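Local coordinates for NADH kinase POS5, mitochondrial (Saccharomyces cerevisiae, PDB 3AFO), which phosphorylates NADH, and NAD(+) about half as readily, at the expense of ATP and so supplies NADPH to the cell as an anti-oxidant factor, at residues A[277-282]-A[324-329]; A[181-186]-A[194-199]; A[177-182]-A[319-324]. One frame throughout, in Å; residues are numbered along the deposited sequence.

Contact 1. Residues A[277-282]-A[324-329]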
loop_
_atom_site.group_PDB
_atom_site.type_symbol
_atom_site.label_atom_id
_atom_site.label_comp_id
_atom_site.label_asym_id
_atom_site.label_seq_id
_atom_site.Cartn_x
_atom_site.Cartn_y
_atom_site.Cartn_z
ATOM N N PRO A 277 3.496 -21.364 0.545
ATOM C CA PRO A 277 4.520 -22.391 0.677
ATOM C C PRO A 277 5.070 -22.810 -0.676
ATOM O O PRO A 277 4.326 -22.821 -1.668
ATOM C CB PRO A 277 3.741 -23.576 1.261
ATOM C CG PRO A 277 2.586 -22.995 1.892
ATOM C CD PRO A 277 2.201 -21.841 1.057
ATOM N N HIS A 278 6.345 -23.186 -0.719
ATOM C CA HIS A 278 6.950 -23.662 -1.963
ATOM C C HIS A 278 6.264 -24.939 -2.464
ATOM O O HIS A 278 6.290 -25.233 -3.653
ATOM C CB HIS A 278 8.463 -23.880 -1.795
ATOM C CG HIS A 278 8.813 -25.172 -1.137
ATOM N ND1 HIS A 278 9.202 -26.289 -1.852
ATOM C CD2 HIS A 278 8.793 -25.544 0.166
ATOM C CE1 HIS A 278 9.424 -27.287 -1.013
ATOM N NE2 HIS A 278 9.186 -26.861 0.217
ATOM N N SER A 279 5.622 -25.657 -1.541
ATOM C CA SER A 279 4.914 -26.910 -1.818
ATOM C C SER A 279 3.535 -26.739 -2.467
ATOM O O SER A 279 2.896 -27.732 -2.845
ATOM C CB SER A 279 4.770 -27.696 -0.509
ATOM O OG SER A 279 4.119 -26.900 0.496
ATOM N N SER A 280 3.077 -25.492 -2.596
ATOM C CA SER A 280 1.722 -25.171 -3.080
ATOM C C SER A 280 1.426 -25.631 -4.504
ATOM O O SER A 280 2.313 -25.672 -5.335
ATOM C CB SER A 280 1.484 -23.663 -3.023
ATOM O OG SER A 280 1.465 -23.213 -1.691
ATOM N N HIS A 281 0.158 -25.943 -4.755
ATOM C CA HIS A 281 -0.348 -26.300 -6.068
ATOM C C HIS A 281 -1.327 -25.189 -6.433
ATOM O O HIS A 281 -2.324 -24.968 -5.735
ATOM C CB HIS A 281 -1.060 -27.659 -5.978
ATOM C CG HIS A 281 -1.708 -28.102 -7.253
ATOM N ND1 HIS A 281 -2.992 -27.736 -7.601
ATOM C CD2 HIS A 281 -1.255 -28.891 -8.259
ATOM C CE1 HIS A 281 -3.300 -28.277 -8.770
ATOM N NE2 HIS A 281 -2.263 -28.985 -9.190
ATOM N N ILE A 282 -1.025 -24.461 -7.495
ATOM C CA ILE A 282 -1.816 -23.298 -7.865
ATOM C C ILE A 282 -2.444 -23.542 -9.218
ATOM O O ILE A 282 -1.753 -23.930 -10.166
ATOM C CB ILE A 282 -0.960 -22.004 -7.920
ATOM C CG1 ILE A 282 -0.262 -21.772 -6.565
ATOM C CG2 ILE A 282 -1.842 -20.788 -8.308
ATOM C CD1 ILE A 282 0.824 -20.689 -6.559
ATOM N N GLY A 324 9.280 -30.362 -4.728
ATOM C CA GLY A 324 8.711 -30.293 -3.384
ATOM C C GLY A 324 7.231 -29.988 -3.271
ATOM O O GLY A 324 6.743 -29.744 -2.170
ATOM N N THR A 325 6.514 -29.996 -4.398
ATOM C CA THR A 325 5.059 -29.804 -4.391
ATOM C C THR A 325 4.391 -30.906 -3.560
ATOM O O THR A 325 4.758 -32.084 -3.672
ATOM C CB THR A 325 4.462 -29.803 -5.819
ATOM O OG1 THR A 325 5.150 -28.846 -6.641
ATOM C CG2 THR A 325 2.962 -29.475 -5.789
ATOM N N ILE A 326 3.439 -30.514 -2.711
ATOM C CA ILE A 326 2.599 -31.473 -1.991
ATOM C C ILE A 326 1.241 -31.485 -2.672
ATOM O O ILE A 326 0.600 -30.438 -2.823
ATOM C CB ILE A 326 2.454 -31.134 -0.480
ATOM C CG1 ILE A 326 3.796 -31.270 0.240
ATOM C CG2 ILE A 326 1.407 -32.041 0.194
ATOM C CD1 ILE A 326 3.858 -30.543 1.582
ATOM N N TYR A 327 0.823 -32.670 -3.115
ATOM C CA TYR A 327 -0.455 -32.821 -3.800
ATOM C C TYR A 327 -1.487 -33.398 -2.841
ATOM O O TYR A 327 -1.576 -34.611 -2.692
ATOM C CB TYR A 327 -0.314 -33.734 -5.032
ATOM C CG TYR A 327 0.632 -33.219 -6.095
ATOM C CD1 TYR A 327 0.179 -32.362 -7.096
ATOM C CD2 TYR A 327 1.977 -33.592 -6.100
ATOM C CE1 TYR A 327 1.041 -31.884 -8.070
ATOM C CE2 TYR A 327 2.853 -33.117 -7.075
ATOM C CZ TYR A 327 2.373 -32.267 -8.058
ATOM O OH TYR A 327 3.223 -31.786 -9.027
ATOM N N ILE A 328 -2.265 -32.538 -2.188
ATOM C CA ILE A 328 -3.330 -33.037 -1.315
ATOM C C ILE A 328 -4.458 -33.598 -2.184
ATOM O O ILE A 328 -4.655 -33.154 -3.321
ATOM C CB ILE A 328 -3.823 -31.998 -0.262
ATOM C CG1 ILE A 328 -4.662 -30.894 -0.911
ATOM C CG2 ILE A 328 -2.636 -31.432 0.541
ATOM C CD1 ILE A 328 -5.477 -30.092 0.078
ATOM N N ASP A 329 -5.167 -34.596 -1.662
ATOM C CA ASP A 329 -6.091 -35.381 -2.478
ATOM C C ASP A 329 -7.163 -34.495 -3.116
ATOM O O ASP A 329 -7.855 -33.746 -2.429
ATOM C CB ASP A 329 -6.669 -36.561 -1.675
ATOM C CG ASP A 329 -5.602 -37.612 -1.320
ATOM O OD1 ASP A 329 -4.659 -37.829 -2.123
ATOM O OD2 ASP A 329 -5.706 -38.229 -0.234
HETATM O O HOH W 1 4.767 -26.382 -5.770
#

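Contact 2. Residues A[181-186]-A[194-199]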
loop_
_atom_site.group_PDB
_atom_site.type_symbol
_atom_site.label_atom_id
_atom_site.label_comp_id
_atom_site.label_asym_id
_atom_site.label_seq_id
_atom_site.Cartn_x
_atom_site.Cartn_y
_atom_site.Cartn_z
ATOM N N LEU A 181 9.995 -21.980 -11.009
ATOM C CA LEU A 181 8.592 -22.369 -11.116
ATOM C C LEU A 181 8.324 -23.090 -12.443
ATOM O O LEU A 181 9.048 -22.908 -13.431
ATOM C CB LEU A 181 7.670 -21.152 -11.007
ATOM C CG LEU A 181 7.589 -20.362 -9.697
ATOM C CD1 LEU A 181 6.629 -19.186 -9.852
ATOM C CD2 LEU A 181 7.159 -21.240 -8.540
ATOM N N GLU A 182 7.281 -23.910 -12.442
ATOM C CA GLU A 182 6.783 -24.543 -13.654
ATOM C C GLU A 182 5.383 -24.045 -13.923
ATOM O O GLU A 182 4.538 -24.045 -13.025
ATOM C CB GLU A 182 6.746 -26.060 -13.496
ATOM C CG GLU A 182 8.088 -26.730 -13.524
ATOM C CD GLU A 182 7.962 -28.252 -13.549
ATOM O OE1 GLU A 182 6.838 -28.774 -13.726
ATOM O OE2 GLU A 182 8.992 -28.921 -13.380
ATOM N N CYS A 183 5.148 -23.592 -15.147
ATOM C CA CYS A 183 3.810 -23.244 -15.603
ATOM C C CYS A 183 3.314 -24.335 -16.554
ATOM O O CYS A 183 3.966 -24.632 -17.559
ATOM C CB CYS A 183 3.821 -21.888 -16.311
ATOM S SG CYS A 183 2.247 -21.393 -17.018
ATOM N N HIS A 184 2.174 -24.933 -16.224
ATOM C CA HIS A 184 1.523 -25.920 -17.088
ATOM C C HIS A 184 0.274 -25.284 -17.684
ATOM O O HIS A 184 -0.688 -25.005 -16.963
ATOM C CB HIS A 184 1.137 -27.163 -16.280
ATOM C CG HIS A 184 2.307 -27.950 -15.776
ATOM N ND1 HIS A 184 3.276 -27.409 -14.957
ATOM C CD2 HIS A 184 2.657 -29.242 -15.966
ATOM C CE1 HIS A 184 4.178 -28.332 -14.676
ATOM N NE2 HIS A 184 3.821 -29.454 -15.270
ATOM N N LEU A 185 0.293 -25.018 -18.986
ATOM C CA LEU A 185 -0.884 -24.468 -19.657
ATOM C C LEU A 185 -1.761 -25.576 -20.230
ATOM O O LEU A 185 -1.299 -26.388 -21.034
ATOM C CB LEU A 185 -0.485 -23.468 -20.746
ATOM C CG LEU A 185 -1.594 -22.949 -21.676
ATOM C CD1 LEU A 185 -2.605 -22.081 -20.933
ATOM C CD2 LEU A 185 -1.014 -22.173 -22.848
ATOM N N LYS A 186 -3.019 -25.602 -19.796
ATOM C CA LYS A 186 -4.015 -26.543 -20.292
ATOM C C LYS A 186 -5.107 -25.769 -21.012
ATOM O O LYS A 186 -5.946 -25.129 -20.370
ATOM C CB LYS A 186 -4.626 -27.330 -19.133
ATOM C CG LYS A 186 -5.713 -28.327 -19.533
ATOM C CD LYS A 186 -6.548 -28.709 -18.315
ATOM C CE LYS A 186 -7.641 -29.710 -18.649
ATOM N NZ LYS A 186 -8.868 -29.453 -17.827
ATOM N N ILE A 194 1.213 -27.515 -22.075
ATOM C CA ILE A 194 2.400 -26.834 -22.540
ATOM C C ILE A 194 3.159 -26.364 -21.289
ATOM O O ILE A 194 2.650 -25.540 -20.511
ATOM C CB ILE A 194 2.027 -25.637 -23.444
ATOM C CG1 ILE A 194 1.122 -26.103 -24.602
ATOM C CG2 ILE A 194 3.289 -24.942 -23.940
ATOM C CD1 ILE A 194 0.361 -24.985 -25.352
ATOM N N VAL A 195 4.356 -26.912 -21.091
ATOM C CA VAL A 195 5.166 -26.628 -19.901
ATOM C C VAL A 195 6.252 -25.574 -20.165
ATOM O O VAL A 195 7.015 -25.660 -21.125
ATOM C CB VAL A 195 5.803 -27.914 -19.320
ATOM C CG1 VAL A 195 6.434 -27.648 -17.950
ATOM C CG2 VAL A 195 4.764 -29.034 -19.226
ATOM N N THR A 196 6.306 -24.572 -19.297
ATOM C CA THR A 196 7.361 -23.569 -19.337
ATOM C C THR A 196 7.982 -23.414 -17.945
ATOM O O THR A 196 7.375 -23.782 -16.932
ATOM C CB THR A 196 6.843 -22.206 -19.853
ATOM O OG1 THR A 196 5.625 -21.866 -19.185
ATOM C CG2 THR A 196 6.577 -22.251 -21.358
ATOM N N HIS A 197 9.197 -22.874 -17.904
ATOM C CA HIS A 197 9.936 -22.726 -16.666
ATOM C C HIS A 197 10.279 -21.264 -16.408
ATOM O O HIS A 197 10.651 -20.537 -17.328
ATOM C CB HIS A 197 11.190 -23.591 -16.704
ATOM C CG HIS A 197 10.893 -25.050 -16.867
ATOM N ND1 HIS A 197 10.526 -25.603 -18.076
ATOM C CD2 HIS A 197 10.882 -26.063 -15.970
ATOM C CE1 HIS A 197 10.307 -26.898 -17.917
ATOM N NE2 HIS A 197 10.519 -27.201 -16.649
ATOM N N ALA A 198 10.136 -20.848 -15.151
ATOM C CA ALA A 198 10.273 -19.440 -14.774
ATOM C C ALA A 198 11.303 -19.231 -13.684
ATOM O O ALA A 198 11.276 -19.897 -12.649
ATOM C CB ALA A 198 8.920 -18.857 -14.340
ATOM N N MET A 199 12.193 -18.270 -13.913
ATOM C CA MET A 199 13.151 -17.848 -12.901
ATOM C C MET A 199 12.600 -16.666 -12.084
ATOM O O MET A 199 12.854 -16.561 -10.880
ATOM C CB MET A 199 14.452 -17.459 -13.601
ATOM C CG MET A 199 15.482 -16.818 -12.754
ATOM S SD MET A 199 17.022 -16.719 -13.688
ATOM C CE MET A 199 18.064 -16.106 -12.385
#

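Contact 3. Residues A[177-182]-A[319-324]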
loop_
_atom_site.group_PDB
_atom_site.type_symbol
_atom_site.label_atom_id
_atom_site.label_comp_id
_atom_site.label_asym_id
_atom_site.label_seq_id
_atom_site.Cartn_x
_atom_site.Cartn_y
_atom_site.Cartn_z
ATOM N N HIS A 177 21.749 -20.383 -4.805
ATOM C CA HIS A 177 20.710 -21.197 -5.409
ATOM C C HIS A 177 19.408 -20.412 -5.550
ATOM O O HIS A 177 18.939 -19.791 -4.591
ATOM C CB HIS A 177 20.483 -22.475 -4.598
ATOM C CG HIS A 177 19.417 -23.347 -5.162
ATOM N ND1 HIS A 177 19.629 -24.162 -6.252
ATOM C CD2 HIS A 177 18.119 -23.510 -4.813
ATOM C CE1 HIS A 177 18.512 -24.806 -6.538
ATOM N NE2 HIS A 177 17.578 -24.422 -5.687
ATOM N N ARG A 178 18.853 -20.410 -6.756
ATOM C CA ARG A 178 17.565 -19.779 -7.018
ATOM C C ARG A 178 16.643 -20.848 -7.557
ATOM O O ARG A 178 17.011 -21.579 -8.478
ATOM C CB ARG A 178 17.692 -18.642 -8.035
ATOM C CG ARG A 178 18.633 -17.498 -7.650
ATOM C CD ARG A 178 18.642 -16.443 -8.772
ATOM N NE ARG A 178 19.543 -15.305 -8.544
ATOM C CZ ARG A 178 19.293 -14.287 -7.716
ATOM N NH1 ARG A 178 18.183 -14.261 -6.977
ATOM N NH2 ARG A 178 20.179 -13.303 -7.599
ATOM N N THR A 179 15.445 -20.935 -6.990
ATOM C CA THR A 179 14.469 -21.948 -7.381
ATOM C C THR A 179 13.730 -21.542 -8.656
ATOM O O THR A 179 13.740 -20.371 -9.035
ATOM C CB THR A 179 13.464 -22.206 -6.241
ATOM O OG1 THR A 179 12.504 -23.187 -6.654
ATOM C CG2 THR A 179 12.754 -20.925 -5.880
ATOM N N ARG A 180 13.108 -22.518 -9.316
ATOM C CA ARG A 180 12.352 -22.297 -10.545
ATOM C C ARG A 180 10.898 -22.712 -10.354
ATOM O O ARG A 180 10.612 -23.686 -9.643
ATOM C CB ARG A 180 12.923 -23.144 -11.685
ATOM C CG ARG A 180 14.218 -22.641 -12.296
ATOM C CD ARG A 180 14.509 -23.364 -13.619
ATOM N NE ARG A 180 14.833 -24.777 -13.412
ATOM C CZ ARG A 180 15.101 -25.647 -14.388
ATOM N NH1 ARG A 180 15.099 -25.256 -15.661
ATOM N NH2 ARG A 180 15.381 -26.913 -14.089
ATOM N N LEU A 181 9.995 -21.980 -11.009
ATOM C CA LEU A 181 8.592 -22.369 -11.116
ATOM C C LEU A 181 8.324 -23.090 -12.443
ATOM O O LEU A 181 9.048 -22.908 -13.431
ATOM C CB LEU A 181 7.670 -21.152 -11.007
ATOM C CG LEU A 181 7.589 -20.362 -9.697
ATOM C CD1 LEU A 181 6.629 -19.186 -9.852
ATOM C CD2 LEU A 181 7.159 -21.240 -8.540
ATOM N N GLU A 182 7.281 -23.910 -12.442
ATOM C CA GLU A 182 6.783 -24.543 -13.654
ATOM C C GLU A 182 5.383 -24.045 -13.923
ATOM O O GLU A 182 4.538 -24.045 -13.025
ATOM C CB GLU A 182 6.746 -26.060 -13.496
ATOM C CG GLU A 182 8.088 -26.730 -13.524
ATOM C CD GLU A 182 7.962 -28.252 -13.549
ATOM O OE1 GLU A 182 6.838 -28.774 -13.726
ATOM O OE2 GLU A 182 8.992 -28.921 -13.380
ATOM N N VAL A 319 0.494 -23.941 -11.673
ATOM C CA VAL A 319 1.806 -23.434 -11.302
ATOM C C VAL A 319 2.297 -24.130 -10.052
ATOM O O VAL A 319 1.598 -24.172 -9.031
ATOM C CB VAL A 319 1.806 -21.890 -11.120
ATOM C CG1 VAL A 319 3.162 -21.415 -10.623
ATOM C CG2 VAL A 319 1.467 -21.187 -12.437
ATOM N N ILE A 320 3.496 -24.692 -10.149
ATOM C CA ILE A 320 4.127 -25.393 -9.045
ATOM C C ILE A 320 5.611 -25.046 -9.049
ATOM O O ILE A 320 6.155 -24.588 -10.056
ATOM C CB ILE A 320 3.981 -26.964 -9.156
ATOM C CG1 ILE A 320 4.489 -27.493 -10.514
ATOM C CG2 ILE A 320 2.545 -27.430 -8.882
ATOM C CD1 ILE A 320 4.763 -29.033 -10.544
ATOM N N ASN A 321 6.264 -25.277 -7.915
ATOM C CA ASN A 321 7.712 -25.239 -7.840
ATOM C C ASN A 321 8.276 -26.469 -8.546
ATOM O O ASN A 321 7.622 -27.518 -8.583
ATOM C CB ASN A 321 8.149 -25.249 -6.374
ATOM C CG ASN A 321 9.555 -24.734 -6.183
ATOM O OD1 ASN A 321 10.368 -25.352 -5.496
ATOM N ND2 ASN A 321 9.853 -23.597 -6.795
ATOM N N GLU A 322 9.471 -26.333 -9.117
ATOM C CA GLU A 322 10.181 -27.452 -9.751
ATOM C C GLU A 322 10.251 -28.702 -8.851
ATOM O O GLU A 322 10.003 -29.835 -9.299
ATOM C CB GLU A 322 11.584 -26.997 -10.136
ATOM C CG GLU A 322 12.286 -27.907 -11.108
ATOM C CD GLU A 322 13.752 -27.572 -11.257
ATOM O OE1 GLU A 322 14.171 -26.486 -10.784
ATOM O OE2 GLU A 322 14.481 -28.400 -11.853
ATOM N N VAL A 323 10.571 -28.493 -7.578
ATOM C CA VAL A 323 10.621 -29.599 -6.609
ATOM C C VAL A 323 9.828 -29.305 -5.333
ATOM O O VAL A 323 9.711 -28.149 -4.917
ATOM C CB VAL A 323 12.078 -29.975 -6.224
ATOM C CG1 VAL A 323 12.766 -30.747 -7.366
ATOM C CG2 VAL A 323 12.879 -28.731 -5.830
ATOM N N GLY A 324 9.280 -30.362 -4.728
ATOM C CA GLY A 324 8.711 -30.293 -3.384
ATOM C C GLY A 324 7.231 -29.988 -3.271
ATOM O O GLY A 324 6.743 -29.744 -2.170
HETATM O O HOH W 2 14.038 -25.221 -8.433
#

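Contact 1. Residues A[277-282]-A[324-329]
S279 and T325 bring two loop segments together, their CA atoms 3.9 Å apart. P277 to S280 form a type I beta turn in the loop between strands 274-277 and 282-286 of the C-terminal NAD kinase domain. Residues 324-329 belong to the loop that follows strand 316-321. The two touching parts run in roughly the same direction, 26° apart.

One backbone hydrogen bond spans the contact. I326 N donates to S279 O at 2.8 Å, in the carbonyl plane and on a lone pair. The CA of T325 approaches the same oxygen as a CA-H...O contact. G324 O in turn lies 3.3 Å from S279 CB. A CB at G324 would probably run into CE1 of the H278 ring, which lies beside the glycine backbone. The turn is also held from within, because P277 O accepts from both S280 N and S280 OG on the same face of its plane.

Among the side chains, I326 reaches alongside S279, with its CD1 3.6 Å from S279 CB. The T325 side chain is turned (chi1 -53°) so that CG2 lies opposite the backbone N, and this methyl faces S279 O and S280 O. The same methyl sits under one face of the Y327 ring, toward the rim. H281 and Y327 meet rim to rim, their planes at 64°, with H281 CD2 3.8 Å from Y327 CE1. Neither ring lies over the other.

H281 N is bonded to D220, and I326 packs on S30 of the second subunit. A water completes the join: its oxygen donates to H278 O at 2.8 Å and to S280 O at 2.6 Å, and accepts from T325 OG1.

Contact 2. Residues A[181-186]-A[194-199]
L181 pairs with A198 at one end of an antiparallel beta hairpin, and L185 pairs with I194 at the other. The strand axes come within 4.7 Å and run at 157° to each other.

Six backbone hydrogen bonds join the strands. L181 with A198, C183 with T196 and L185 with I194 are the hydrogen-bonded pairs, and each bonds in both directions. All six bonds are 2.9 Å from N to O. The bond from L185 N to I194 O is almost straight, at 179°. CA-H...O contacts lie between them, such as V195 CA to C183 O.

The face with L181, C183 and L185 is mostly apolar. L181 CB meets A198 CB at 4.2 Å, and L185 CD2 meets I194 CD1 at 4.0 Å. The hydroxyl of T196 is set 3.4 Å from C183 CB, because chi1 of 47° places OG1 between the backbone N and the carbonyl carbon.

The other face carries E182, H184, V195 and H197. V195 CG1 makes a CH-pi contact over one face of the H184 ring, 4.2 Å from its centroid. E182 and H197 lie side by side, with E182 CG 3.8 Å from H197 CD2. With an alanine here instead of E182, the H197 ring would probably lose the aliphatic neighbour at its CD2 and be freer to turn.

Strand 316-321 bonds along the other edge of 181-186, and strand 306-311 packs against L185, I194 and T196. M199 leads out of the hairpin toward helix 124-132.

Contact 3. Residues A[177-182]-A[319-324]
The R180 guanidinium and the E322 carboxylate meet with their planes 82° apart. E322 OE2 lies at the guanidinium edge, 2.8 Å from R180 NH2, and is met from above the carboxylate plane. R180 NE adds a weak bond to E322 OE1. A bend at chi3 (-68°) in the R180 chain accompanies this two-point salt bridge. In the conformers described, the N321 amide points its ND2 at T179 OG1, 2.7 Å away and close to the amide plane.

A water accepts from R180 N and donates to E322 OE1, a further link between the two residues. E322 N also bonds R180 O, at 2.9 Å. E182 N and I320 O bond at 2.7 Å, nearly along the C=O axis, and I320 N returns a bond to E182 O at 3.1 Å. L181 CD1 touches V319 CG1 at 4.2 Å.

R180 is further held by F134 O and T137 O, and E322 OE1 by G353 N. Beyond the L181-N321 pair, the E322 N to R180 O bond and side chains continue the join. The arrangement is the end of an antiparallel strand pair, 174-186 with 316-321, in an antiparallel sheet of the NAD kinase fold.

Of the strands in these contacts, 174-186 comes first along the chain, and it serves both contact 2 and contact 3. Contact 2 closes a short hairpin with strand 194-198. Contact 3 starts from the same strand but closes a loop of 136 residues, reaching strand 316-321 on its other edge. Strand 174-186 thus lies between the other two in one sheet. Contact 1 opens later, after contact 2 has closed, and ties the loop before strand 282-286 to the loop after strand 316-321. Its segments alternate with those of contact 3, so the two cross. They share G324 and touch directly, I320 packing against T325 and Y327. Contacts 1 and 2 do not touch.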